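Local coordinates for Sca-family protein (Rickettsia rickettsii, PDB 4LQ8), which is a rickettsial surface cell antigen, present here as its N-terminal head domain and probably involved in cell adhesion, at residues T61-V69 with Y258-G266. Numbering follows the deposited sequence.
Sequences TSDPITKAV and YFTAHYEEG
The carboxylate of Glu264 lies stacked against that of Asp63, their planes 26° apart, where Asp63, the N-cap of helix 64-90, meets strand 258-265. Asp63 OD1 accepts from Ile65 N and Thr66 N, which arrive from opposite faces of the carboxylate. Its OD2 is hydrogen-bonded to His238 NE2 on the adjacent strand 236-245. The start of the helix packs on the mixed sheet of the head domain.

Glu264 reaches this helix end with an extended chain beyond CG (chi2 177°). Asp63 N approaches Glu264 OE2 from above the carboxylate plane at 3.0 Å, while Thr66 OG1 donates to the anti lone pair of Glu264 OE2 at 2.7 Å. These donors and the helix N-terminus probably ease the closeness of the two acids, whose Asp63 OD1 and Glu264 OE2 are 4.1 Å apart.

Further along, Val69 packs against the imidazole of His262 at a slant, with Val69 CG2 3.6 Å from His262 CE1. Ile65 CG2 approaches the same ring at ND1. Both ring nitrogens are hydrogen-bonded: ND1 to His238 ND1, and NE2 to Thr260 OG1, which also bonds Ser277 OG. Thr260 OG1 lies 2.7 Å from His262 NE2 and 4.0 Å from Val69 CG1.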
loop_
_atom_site.group_PDB
_atom_site.type_symbol
_atom_site.label_atom_id
_atom_site.label_comp_id
_atom_site.label_asym_id
_atom_site.label_seq_id
_atom_site.Cartn_x
_atom_site.Cartn_y
_atom_site.Cartn_z
ATOM N N THR A 61 19.862 3.669 -6.582
ATOM C CA THR A 61 19.205 4.109 -5.350
ATOM C C THR A 61 18.240 3.062 -4.735
ATOM O O THR A 61 17.673 3.341 -3.662
ATOM C CB THR A 61 18.500 5.465 -5.571
ATOM O OG1 THR A 61 17.463 5.318 -6.549
ATOM C CG2 THR A 61 19.471 6.580 -5.976
ATOM N N SER A 62 18.045 1.871 -5.369
ATOM C CA SER A 62 17.119 0.915 -4.758
ATOM C C SER A 62 17.530 -0.555 -4.883
ATOM O O SER A 62 18.327 -0.915 -5.753
ATOM C CB SER A 62 15.705 1.122 -5.292
ATOM O OG SER A 62 15.547 0.595 -6.600
ATOM N N ASP A 63 16.946 -1.406 -4.028
ATOM C CA ASP A 63 17.221 -2.835 -4.070
ATOM C C ASP A 63 16.188 -3.564 -4.993
ATOM O O ASP A 63 15.250 -2.909 -5.470
ATOM C CB ASP A 63 17.346 -3.411 -2.639
ATOM C CG ASP A 63 16.106 -3.701 -1.821
ATOM O OD1 ASP A 63 15.062 -4.035 -2.413
ATOM O OD2 ASP A 63 16.223 -3.772 -0.593
ATOM N N PRO A 64 16.365 -4.873 -5.301
ATOM C CA PRO A 64 15.423 -5.543 -6.228
ATOM C C PRO A 64 13.966 -5.635 -5.785
ATOM O O PRO A 64 13.100 -5.672 -6.645
ATOM C CB PRO A 64 16.032 -6.945 -6.419
ATOM C CG PRO A 64 17.438 -6.820 -5.968
ATOM C CD PRO A 64 17.427 -5.805 -4.874
ATOM N N ILE A 65 13.687 -5.659 -4.467
ATOM C CA ILE A 65 12.308 -5.737 -3.978
ATOM C C ILE A 65 11.599 -4.418 -4.229
ATOM O O ILE A 65 10.511 -4.410 -4.797
ATOM C CB ILE A 65 12.215 -6.166 -2.482
ATOM C CG1 ILE A 65 13.160 -7.377 -2.128
ATOM C CG2 ILE A 65 10.766 -6.401 -2.033
ATOM C CD1 ILE A 65 13.188 -8.528 -2.984
ATOM N N THR A 66 12.198 -3.306 -3.782
ATOM C CA THR A 66 11.657 -1.953 -3.943
ATOM C C THR A 66 11.422 -1.687 -5.429
ATOM O O THR A 66 10.335 -1.235 -5.791
ATOM C CB THR A 66 12.613 -0.931 -3.352
ATOM O OG1 THR A 66 13.020 -1.359 -2.052
ATOM C CG2 THR A 66 12.015 0.477 -3.298
ATOM N N LYS A 67 12.416 -2.032 -6.282
ATOM C CA LYS A 67 12.309 -1.858 -7.725
ATOM C C LYS A 67 11.129 -2.683 -8.296
ATOM O O LYS A 67 10.324 -2.123 -9.032
ATOM C CB LYS A 67 13.631 -2.207 -8.429
ATOM C CG LYS A 67 13.618 -1.829 -9.923
ATOM C CD LYS A 67 14.975 -1.988 -10.559
ATOM C CE LYS A 67 14.987 -1.586 -12.019
ATOM N NZ LYS A 67 16.365 -1.563 -12.562
ATOM N N ALA A 68 11.000 -3.971 -7.908
ATOM C CA ALA A 68 9.905 -4.840 -8.366
ATOM C C ALA A 68 8.538 -4.278 -7.980
ATOM O O ALA A 68 7.621 -4.294 -8.802
ATOM C CB ALA A 68 10.064 -6.240 -7.813
ATOM N N VAL A 69 8.401 -3.754 -6.750
ATOM C CA VAL A 69 7.135 -3.166 -6.303
ATOM C C VAL A 69 6.820 -1.872 -7.107
ATOM O O VAL A 69 5.668 -1.648 -7.458
ATOM C CB VAL A 69 7.082 -2.999 -4.750
ATOM C CG1 VAL A 69 5.876 -2.176 -4.292
ATOM C CG2 VAL A 69 7.058 -4.375 -4.085
ATOM N N TYR A 258 -2.196 -6.655 -0.502
ATOM C CA TYR A 258 -1.321 -6.358 0.628
ATOM C C TYR A 258 -0.989 -4.890 0.794
ATOM O O TYR A 258 -1.075 -4.101 -0.148
ATOM C CB TYR A 258 0.033 -7.090 0.392
ATOM C CG TYR A 258 -0.080 -8.594 0.236
ATOM C CD1 TYR A 258 -0.441 -9.167 -0.982
ATOM C CD2 TYR A 258 0.185 -9.447 1.299
ATOM C CE1 TYR A 258 -0.630 -10.544 -1.109
ATOM C CE2 TYR A 258 0.047 -10.832 1.172
ATOM C CZ TYR A 258 -0.374 -11.371 -0.031
ATOM O OH TYR A 258 -0.502 -12.720 -0.179
ATOM N N PHE A 259 -0.577 -4.544 2.020
ATOM C CA PHE A 259 0.034 -3.277 2.331
ATOM C C PHE A 259 1.515 -3.645 2.446
ATOM O O PHE A 259 1.848 -4.565 3.193
ATOM C CB PHE A 259 -0.484 -2.656 3.635
ATOM C CG PHE A 259 0.234 -1.354 3.921
ATOM C CD1 PHE A 259 -0.071 -0.198 3.206
ATOM C CD2 PHE A 259 1.244 -1.292 4.882
ATOM C CE1 PHE A 259 0.630 0.993 3.438
ATOM C CE2 PHE A 259 1.933 -0.093 5.122
ATOM C CZ PHE A 259 1.623 1.035 4.394
ATOM N N THR A 260 2.388 -3.008 1.650
ATOM C CA THR A 260 3.809 -3.329 1.702
ATOM C C THR A 260 4.601 -2.131 2.179
ATOM O O THR A 260 4.158 -1.008 1.994
ATOM C CB THR A 260 4.338 -3.937 0.367
ATOM O OG1 THR A 260 4.485 -2.904 -0.602
ATOM C CG2 THR A 260 3.449 -5.098 -0.180
ATOM N N ALA A 261 5.767 -2.380 2.807
ATOM C CA ALA A 261 6.660 -1.354 3.320
ATOM C C ALA A 261 8.093 -1.805 3.040
ATOM O O ALA A 261 8.446 -2.970 3.271
ATOM C CB ALA A 261 6.415 -1.134 4.818
ATOM N N HIS A 262 8.890 -0.891 2.471
ATOM C CA HIS A 262 10.236 -1.151 1.962
ATOM C C HIS A 262 11.279 -0.296 2.616
ATOM O O HIS A 262 11.289 0.917 2.459
ATOM C CB HIS A 262 10.205 -0.993 0.424
ATOM C CG HIS A 262 9.080 -1.782 -0.159
ATOM N ND1 HIS A 262 9.163 -3.165 -0.297
ATOM C CD2 HIS A 262 7.825 -1.384 -0.486
ATOM C CE1 HIS A 262 7.982 -3.553 -0.747
ATOM N NE2 HIS A 262 7.146 -2.511 -0.878
ATOM N N TYR A 263 12.126 -0.933 3.413
ATOM C CA TYR A 263 13.175 -0.282 4.188
ATOM C C TYR A 263 14.515 -0.750 3.665
ATOM O O TYR A 263 14.791 -1.947 3.660
ATOM C CB TYR A 263 13.065 -0.643 5.688
ATOM C CG TYR A 263 11.743 -0.303 6.346
ATOM C CD1 TYR A 263 10.634 -1.141 6.213
ATOM C CD2 TYR A 263 11.619 0.816 7.170
ATOM C CE1 TYR A 263 9.443 -0.876 6.891
ATOM C CE2 TYR A 263 10.433 1.095 7.838
ATOM C CZ TYR A 263 9.342 0.253 7.690
ATOM O OH TYR A 263 8.171 0.545 8.335
ATOM N N GLU A 264 15.337 0.180 3.203
ATOM C CA GLU A 264 16.653 -0.174 2.676
ATOM C C GLU A 264 17.720 0.417 3.553
ATOM O O GLU A 264 17.535 1.509 4.085
ATOM C CB GLU A 264 16.835 0.355 1.265
ATOM C CG GLU A 264 15.892 -0.236 0.241
ATOM C CD GLU A 264 16.074 0.380 -1.128
ATOM O OE1 GLU A 264 17.022 1.176 -1.312
ATOM O OE2 GLU A 264 15.256 0.077 -2.020
ATOM N N GLU A 265 18.853 -0.284 3.662
ATOM C CA GLU A 265 20.015 0.151 4.437
ATOM C C GLU A 265 20.418 1.564 4.017
ATOM O O GLU A 265 20.749 1.790 2.853
ATOM C CB GLU A 265 21.176 -0.846 4.250
ATOM C CG GLU A 265 22.265 -0.704 5.300
ATOM C CD GLU A 265 23.335 -1.777 5.336
ATOM O OE1 GLU A 265 22.994 -2.975 5.221
ATOM O OE2 GLU A 265 24.518 -1.418 5.543
ATOM N N GLY A 266 20.283 2.505 4.955
ATOM C CA GLY A 266 20.618 3.911 4.748
ATOM C C GLY A 266 22.110 4.208 4.865
ATOM O O GLY A 266 22.925 3.278 4.990
#